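Local coordinates for mucus binding protein (Lactobacillus reuteri, PDB 3I57) that probably helps the bacterium adhere to intestinal mucus as a repeat of a cell-wall-anchored surface protein, and also binds immunoglobulins, at residues 85-90 against 130-135; 75-80 against 125-130; 98-103 against 175-180. One frame throughout, in Å; residues are numbered along the deposited sequence.

Contact 1 of 3, residues 85-90 against 130-135; sequences SSADGT and TGIVAW
Ser86 meets the backbone of the 130-135 segment through its hydroxyl: Val133 N donates to Ser86 OG at 2.8 Å, along a nearly straight line (170° at the hydrogen). The torsion behind this sets OG opposite the backbone N (chi1 177°), which carries it across to the 130-135 segment. One residue on, Ala87 N donates to Gly131 O over 2.9 Å, from above the carbonyl plane. This end is the tightly packed one. The methyl of Ala87 lies 3.4 Å from Gly131 O, and this close approach, together with the backbone angles of Gly131, calls for glycine there. Val133 uses CG2 to reach Ser85 O and Ser86 CB.

The Asp88 side is open to solvent and held by polar bonds instead of close packing. Asp88 OD1 is gripped by three donors, Ser86 OG (2.6 Å away), Thr90 N and Thr90 OG1; the last comes in on the syn side, somewhat out of the plane, and the other two from above the carboxylate. The second oxygen, OD2, touches Ile132 CG2 and takes a hydrogen from a water that also donates to Thr90 OG1 and Val133 O. Thr90 OG1 lies at the edge of the indole, in its plane, yet its bond from Trp135 NE1 is weak, bent to 127° at the hydrogen. Within 130-135, Val133 CG1 sits over the centre of that ring, 3.3 Å above the plane. Only Val133 is buried among the touching residues, and it packs onward against Val80 and Leu126.

Locally this is a type I turn, Ser86 to Gly89, with Asp88 OD1 and Thr90 N forming an Asx turn; it pins the loop between strands 67-80 and 93-104 onto the short edge strand 133-135, close to the middle of the elongated repeat.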
# COMPACT_ATOMS: atom_id res chain seq x y z
N SER A 85 3.31 -5.73 -5.60
CA SER A 85 4.35 -4.77 -5.24
C SER A 85 3.74 -3.38 -5.04
O SER A 85 2.60 -3.13 -5.46
CB SER A 85 5.46 -4.72 -6.29
OG SER A 85 4.94 -4.30 -7.54
N SER A 86 4.48 -2.52 -4.38
CA SER A 86 4.08 -1.14 -4.14
C SER A 86 5.26 -0.20 -4.36
O SER A 86 6.40 -0.48 -3.96
CB SER A 86 3.56 -0.99 -2.71
OG SER A 86 3.23 0.37 -2.42
N ALA A 87 4.96 0.93 -4.98
CA ALA A 87 5.98 1.87 -5.37
C ALA A 87 6.74 2.45 -4.17
O ALA A 87 7.85 2.94 -4.33
CB ALA A 87 5.34 2.98 -6.23
N ASP A 88 6.14 2.42 -2.98
CA ASP A 88 6.83 2.88 -1.77
C ASP A 88 7.58 1.75 -1.06
O ASP A 88 8.05 1.94 0.06
CB ASP A 88 5.88 3.62 -0.81
CG ASP A 88 4.83 2.71 -0.20
OD1 ASP A 88 4.74 1.52 -0.61
OD2 ASP A 88 4.07 3.20 0.67
N GLY A 89 7.67 0.61 -1.72
CA GLY A 89 8.42 -0.57 -1.21
C GLY A 89 7.79 -1.34 -0.06
O GLY A 89 8.38 -2.28 0.46
N THR A 90 6.58 -0.98 0.34
CA THR A 90 5.88 -1.73 1.41
C THR A 90 5.38 -3.04 0.83
O THR A 90 5.18 -3.16 -0.37
CB THR A 90 4.73 -0.94 2.04
OG1 THR A 90 3.82 -0.53 1.02
CG2 THR A 90 5.27 0.29 2.75
N THR A 130 -0.31 6.77 -8.26
CA THR A 130 0.96 6.78 -7.54
C THR A 130 1.72 5.45 -7.60
O THR A 130 2.93 5.43 -7.36
CB THR A 130 0.76 7.16 -6.07
OG1 THR A 130 -0.04 6.15 -5.44
CG2 THR A 130 0.03 8.53 -5.96
N GLY A 131 1.05 4.35 -7.93
CA GLY A 131 1.68 3.02 -7.83
C GLY A 131 1.83 2.46 -6.42
O GLY A 131 2.37 1.36 -6.22
N ILE A 132 1.30 3.18 -5.44
CA ILE A 132 1.41 2.80 -4.03
C ILE A 132 0.20 1.99 -3.58
O ILE A 132 -0.96 2.34 -3.88
CB ILE A 132 1.54 4.05 -3.14
CG1 ILE A 132 2.73 4.91 -3.59
CG2 ILE A 132 1.61 3.67 -1.61
CD1 ILE A 132 2.82 6.30 -2.87
N VAL A 133 0.47 0.89 -2.88
CA VAL A 133 -0.61 0.12 -2.30
C VAL A 133 -0.85 0.60 -0.87
O VAL A 133 0.08 0.67 -0.07
CB VAL A 133 -0.23 -1.37 -2.20
CG1 VAL A 133 -1.34 -2.16 -1.52
CG2 VAL A 133 0.00 -1.95 -3.62
N ALA A 134 -2.10 0.94 -0.56
CA ALA A 134 -2.54 1.12 0.81
C ALA A 134 -2.88 -0.24 1.37
O ALA A 134 -3.91 -0.82 1.01
CB ALA A 134 -3.76 2.04 0.86
N TRP A 135 -2.03 -0.76 2.25
CA TRP A 135 -2.23 -2.11 2.78
C TRP A 135 -3.26 -2.12 3.89
O TRP A 135 -3.24 -1.24 4.74
CB TRP A 135 -0.90 -2.69 3.29
CG TRP A 135 0.07 -2.90 2.16
CD1 TRP A 135 1.21 -2.17 1.88
CD2 TRP A 135 -0.02 -3.90 1.14
NE1 TRP A 135 1.81 -2.66 0.76
CE2 TRP A 135 1.08 -3.71 0.27
CE3 TRP A 135 -0.93 -4.94 0.87
CZ2 TRP A 135 1.31 -4.54 -0.83
CZ3 TRP A 135 -0.71 -5.75 -0.22
CH2 TRP A 135 0.40 -5.54 -1.07
O HOH W 1 2.07 1.84 1.48

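Contact 2 of 3, residues 75-80 against 125-130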
# COMPACT_ATOMS: atom_id res chain seq x y z
N HIS A 75 -8.18 9.46 -8.05
CA HIS A 75 -7.21 8.40 -8.39
C HIS A 75 -7.97 7.08 -8.56
O HIS A 75 -8.73 6.71 -7.66
CB HIS A 75 -6.19 8.23 -7.27
CG HIS A 75 -5.31 9.42 -7.04
ND1 HIS A 75 -4.15 9.34 -6.29
CD2 HIS A 75 -5.41 10.70 -7.47
CE1 HIS A 75 -3.58 10.54 -6.27
NE2 HIS A 75 -4.33 11.38 -6.97
N HIS A 76 -7.80 6.40 -9.68
CA HIS A 76 -8.38 5.08 -9.84
C HIS A 76 -7.71 4.08 -8.88
O HIS A 76 -6.48 4.08 -8.71
CB HIS A 76 -8.28 4.59 -11.29
CG HIS A 76 -8.94 3.26 -11.48
ND1 HIS A 76 -10.31 3.11 -11.41
CD2 HIS A 76 -8.43 2.02 -11.58
CE1 HIS A 76 -10.61 1.83 -11.53
NE2 HIS A 76 -9.49 1.15 -11.64
N ARG A 77 -8.52 3.25 -8.23
CA ARG A 77 -8.01 2.24 -7.30
C ARG A 77 -8.48 0.85 -7.68
O ARG A 77 -9.53 0.68 -8.29
CB ARG A 77 -8.43 2.58 -5.87
CG ARG A 77 -7.70 3.83 -5.34
CD ARG A 77 -8.14 4.27 -3.95
NE ARG A 77 -7.26 5.35 -3.50
CZ ARG A 77 -7.44 6.63 -3.81
NH1 ARG A 77 -8.48 6.97 -4.56
NH2 ARG A 77 -6.59 7.54 -3.38
N GLU A 78 -7.68 -0.15 -7.30
CA GLU A 78 -8.04 -1.54 -7.52
C GLU A 78 -7.55 -2.37 -6.34
O GLU A 78 -6.46 -2.15 -5.81
CB GLU A 78 -7.44 -2.06 -8.83
CG GLU A 78 -5.93 -1.87 -8.94
CD GLU A 78 -5.34 -2.42 -10.24
OE1 GLU A 78 -5.47 -1.72 -11.28
OE2 GLU A 78 -4.75 -3.53 -10.22
N ASN A 79 -8.36 -3.32 -5.92
CA ASN A 79 -7.95 -4.19 -4.83
C ASN A 79 -6.86 -5.13 -5.32
O ASN A 79 -6.97 -5.72 -6.41
CB ASN A 79 -9.12 -5.02 -4.32
CG ASN A 79 -10.30 -4.18 -3.90
OD1 ASN A 79 -10.15 -3.17 -3.22
ND2 ASN A 79 -11.51 -4.62 -4.27
N VAL A 80 -5.82 -5.30 -4.53
CA VAL A 80 -4.74 -6.22 -4.88
C VAL A 80 -4.47 -7.28 -3.81
O VAL A 80 -4.87 -7.13 -2.65
CB VAL A 80 -3.39 -5.47 -5.22
CG1 VAL A 80 -3.56 -4.53 -6.41
CG2 VAL A 80 -2.85 -4.70 -3.99
N VAL A 125 -5.12 -1.95 -1.42
CA VAL A 125 -5.77 -1.26 -2.51
C VAL A 125 -4.69 -0.40 -3.18
O VAL A 125 -4.09 0.48 -2.54
CB VAL A 125 -6.80 -0.32 -1.98
CG1 VAL A 125 -7.33 0.57 -3.10
CG2 VAL A 125 -7.94 -1.11 -1.27
N LEU A 126 -4.50 -0.65 -4.47
CA LEU A 126 -3.47 0.02 -5.24
C LEU A 126 -4.06 1.30 -5.82
O LEU A 126 -5.18 1.32 -6.31
CB LEU A 126 -2.99 -0.89 -6.37
CG LEU A 126 -2.17 -0.21 -7.45
CD1 LEU A 126 -0.79 0.16 -6.91
CD2 LEU A 126 -2.11 -1.13 -8.69
N ASP A 127 -3.30 2.38 -5.67
CA ASP A 127 -3.63 3.66 -6.28
C ASP A 127 -2.90 3.68 -7.61
O ASP A 127 -1.68 3.70 -7.65
CB ASP A 127 -3.12 4.76 -5.34
CG ASP A 127 -3.37 6.18 -5.88
OD1 ASP A 127 -3.36 6.38 -7.10
OD2 ASP A 127 -3.53 7.11 -5.05
N ASP A 128 -3.66 3.64 -8.69
CA ASP A 128 -3.10 3.59 -10.02
C ASP A 128 -2.31 4.84 -10.40
O ASP A 128 -1.47 4.77 -11.31
CB ASP A 128 -4.21 3.36 -11.04
CG ASP A 128 -4.65 1.91 -11.13
OD1 ASP A 128 -3.94 0.98 -10.66
OD2 ASP A 128 -5.73 1.71 -11.73
N VAL A 129 -2.57 5.98 -9.75
CA VAL A 129 -1.82 7.21 -10.09
C VAL A 129 -0.41 7.19 -9.51
O VAL A 129 0.56 7.55 -10.19
CB VAL A 129 -2.52 8.47 -9.59
CG1 VAL A 129 -1.56 9.68 -9.70
CG2 VAL A 129 -3.81 8.72 -10.39
N THR A 130 -0.31 6.77 -8.26
CA THR A 130 0.96 6.78 -7.54
C THR A 130 1.72 5.45 -7.60
O THR A 130 2.93 5.43 -7.36
CB THR A 130 0.76 7.16 -6.07
OG1 THR A 130 -0.04 6.15 -5.44
CG2 THR A 130 0.03 8.53 -5.96
O HOH W 2 -4.49 6.23 -1.92
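His75 and Asp127 are joined by a short hydrogen bond, His75 ND1 to Asp127 OD2 at 2.6 Å, in the ring plane and on the syn lone pair of the carboxylate. Along the histidine, CB lies 3.4 Å from Asp127 OD1; CG has the carboxylate to one side and Val129 CG2 at 3.7 Å; ND1 makes the bond; CD2 also meets Val129 CG2, and CE1 lies nearer Asp127 OD2 than Thr130 CG2. Val129 CB stands over the ring face in a CH-pi contact. At the far end, NE2 hydrogen-bonds Asp10, and the ring of Tyr46 meets the imidazole at about 90°.

The backbones form an antiparallel ladder between strands 67-80 and 112-127: Glu78 and Leu126 are a hydrogen-bonded pair, flanked by the non-hydrogen-bonded pairs Arg77-Asp127 and Asn79-Val125. Just past the strand end, Asp128 N donates to His76 O, and Asp127 OD1 takes Val129 N, an Asx turn, and also Thr130 N, completing an Asx motif.

Arg77 NH2 lies 3.5 Å from Asp127 OD2, well off the guanidinium plane, a charge-only salt bridge; its stronger partner is Glu12. Glu78 OE1 and Asp128 OD1 come within 3.2 Å, two acceptors whose like charges probably repel.

Contact 3 of 3, residues 98-103 against 175-180; sequences ETVHYK and PTLTVI
Thr99 N donates to Pro175 O at 2.9 Å, the first of five backbone bonds that alternate along the pair: Leu177 N to Thr99 O, His101 N to Leu177 O, Val179 N to His101 O and Lys103 N to Val179 O (3.0 Å). Both N and O of Thr99, His101, Leu177 and Val179 are spent across this interface. The alternate residues Glu98 and Val100 bond Ala116 and Gln114 of strand 112-127. Strand 93-104 therefore lies between a parallel neighbour, 176-183, and an antiparallel one, the mixed-sheet arrangement of the beta-grasp fold in the Muc B2-like domain.

The hydroxyls of Thr99 and Thr176, 4.1 Å apart at OG1, share a water at 2.8 Å from each, which also donates weakly to Pro175 O. His101 ND1 is satisfied by Asp113, while Thr178 OG1 sits in the plane at the ring's edge. On the opposite face Val179 CB packs on Tyr102 CD1 (3.6 Å), and Val100 CG1 meets Val179 CG2.

Glu98 lays CB and CG against Pro175 CG, both at 3.9 Å, and brings OE2 near Leu177 CD2; with an alanine in its place CB stays, but Pro175 and Leu177 would probably lose the CG and OE2 contacts.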
# COMPACT_ATOMS: atom_id res chain seq x y z
N GLU A 98 10.91 -17.37 15.37
CA GLU A 98 11.00 -17.74 16.77
C GLU A 98 12.40 -18.34 16.98
O GLU A 98 12.84 -19.14 16.16
CB GLU A 98 9.92 -18.76 17.12
CG GLU A 98 10.28 -19.55 18.38
CD GLU A 98 9.26 -20.63 18.69
OE1 GLU A 98 8.98 -21.43 17.77
OE2 GLU A 98 8.78 -20.67 19.86
N THR A 99 13.10 -17.94 18.05
CA THR A 99 14.44 -18.47 18.34
C THR A 99 14.43 -19.07 19.73
O THR A 99 14.04 -18.40 20.69
CB THR A 99 15.50 -17.35 18.33
OG1 THR A 99 15.50 -16.74 17.05
CG2 THR A 99 16.90 -17.91 18.59
N VAL A 100 14.86 -20.33 19.82
CA VAL A 100 15.00 -21.01 21.09
C VAL A 100 16.46 -21.33 21.36
O VAL A 100 17.12 -22.01 20.56
CB VAL A 100 14.21 -22.30 21.13
CG1 VAL A 100 14.36 -22.98 22.53
CG2 VAL A 100 12.73 -22.03 20.77
N HIS A 101 16.96 -20.80 22.46
CA HIS A 101 18.29 -21.08 22.95
C HIS A 101 18.25 -22.26 23.91
O HIS A 101 17.22 -22.52 24.57
CB HIS A 101 18.85 -19.86 23.71
CG HIS A 101 18.92 -18.60 22.91
ND1 HIS A 101 19.57 -18.52 21.69
CD2 HIS A 101 18.45 -17.36 23.17
CE1 HIS A 101 19.50 -17.27 21.24
NE2 HIS A 101 18.80 -16.56 22.11
N TYR A 102 19.39 -22.95 24.03
CA TYR A 102 19.49 -24.13 24.92
C TYR A 102 20.73 -23.95 25.77
O TYR A 102 21.84 -23.87 25.24
CB TYR A 102 19.55 -25.46 24.14
CG TYR A 102 18.36 -25.67 23.25
CD1 TYR A 102 17.10 -25.98 23.78
CD2 TYR A 102 18.47 -25.50 21.87
CE1 TYR A 102 15.99 -26.14 22.96
CE2 TYR A 102 17.39 -25.64 21.04
CZ TYR A 102 16.15 -25.97 21.57
OH TYR A 102 15.09 -26.09 20.70
N LYS A 103 20.52 -23.87 27.08
CA LYS A 103 21.58 -23.49 28.01
C LYS A 103 21.57 -24.32 29.28
O LYS A 103 20.55 -24.88 29.66
CB LYS A 103 21.44 -22.01 28.40
CG LYS A 103 21.56 -21.02 27.22
CD LYS A 103 21.35 -19.56 27.65
CE LYS A 103 21.54 -18.57 26.49
NZ LYS A 103 21.60 -17.14 26.98
N PRO A 175 9.28 -14.54 18.99
CA PRO A 175 9.79 -14.62 20.36
C PRO A 175 11.18 -15.21 20.40
O PRO A 175 11.53 -16.02 19.55
CB PRO A 175 8.84 -15.61 21.03
CG PRO A 175 8.43 -16.54 19.91
CD PRO A 175 8.31 -15.61 18.69
N THR A 176 11.96 -14.86 21.42
CA THR A 176 13.26 -15.49 21.63
C THR A 176 13.26 -15.95 23.08
O THR A 176 12.96 -15.14 23.98
CB THR A 176 14.41 -14.51 21.39
OG1 THR A 176 14.46 -14.15 20.00
CG2 THR A 176 15.73 -15.17 21.77
N LEU A 177 13.54 -17.23 23.32
CA LEU A 177 13.38 -17.77 24.66
C LEU A 177 14.43 -18.80 24.91
O LEU A 177 15.08 -19.22 23.99
CB LEU A 177 11.97 -18.36 24.84
CG LEU A 177 11.61 -19.57 23.97
CD1 LEU A 177 11.78 -20.88 24.73
CD2 LEU A 177 10.16 -19.46 23.46
N THR A 178 14.63 -19.16 26.17
CA THR A 178 15.68 -20.10 26.54
C THR A 178 15.10 -21.28 27.29
O THR A 178 14.36 -21.11 28.25
CB THR A 178 16.72 -19.43 27.45
OG1 THR A 178 17.29 -18.30 26.79
CG2 THR A 178 17.85 -20.44 27.77
N VAL A 179 15.45 -22.47 26.82
CA VAL A 179 15.21 -23.74 27.49
C VAL A 179 16.48 -24.01 28.33
O VAL A 179 17.59 -23.84 27.82
CB VAL A 179 14.95 -24.81 26.43
CG1 VAL A 179 15.04 -26.23 27.01
CG2 VAL A 179 13.53 -24.60 25.80
N ILE A 180 16.31 -24.40 29.60
CA ILE A 180 17.43 -24.61 30.54
C ILE A 180 17.52 -26.10 30.86
O ILE A 180 16.48 -26.73 31.09
CB ILE A 180 17.18 -23.86 31.88
CG1 ILE A 180 17.26 -22.36 31.68
CG2 ILE A 180 18.20 -24.30 32.95
CD1 ILE A 180 16.91 -21.56 32.89
O HOH W 3 13.63 -14.70 17.37

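How the contacts relate
Contacts 1 and 2 adjoin, with centres 9 Å apart: they share Thr130, and strand 133-135 pairs with strand 112-127 through probable bonds from Ala134 N to Val125 O and Asp127 N to Ile132 O. Contact 3 lies far along the rod, its nearest atoms about 21 Å from contact 1 and 26 Å from contact 2, yet all three reach one sheet. Contact 1 is a surface contact, carried by loop hydroxyls, a carboxylate and water. The other two are partly buried strand pairs: contact 2, antiparallel, adds carboxylates, an arginine and a probably charged histidine, whereas contact 3, parallel, relies on regular backbone bonding, with an apolar face and a hydrated threonine-histidine face.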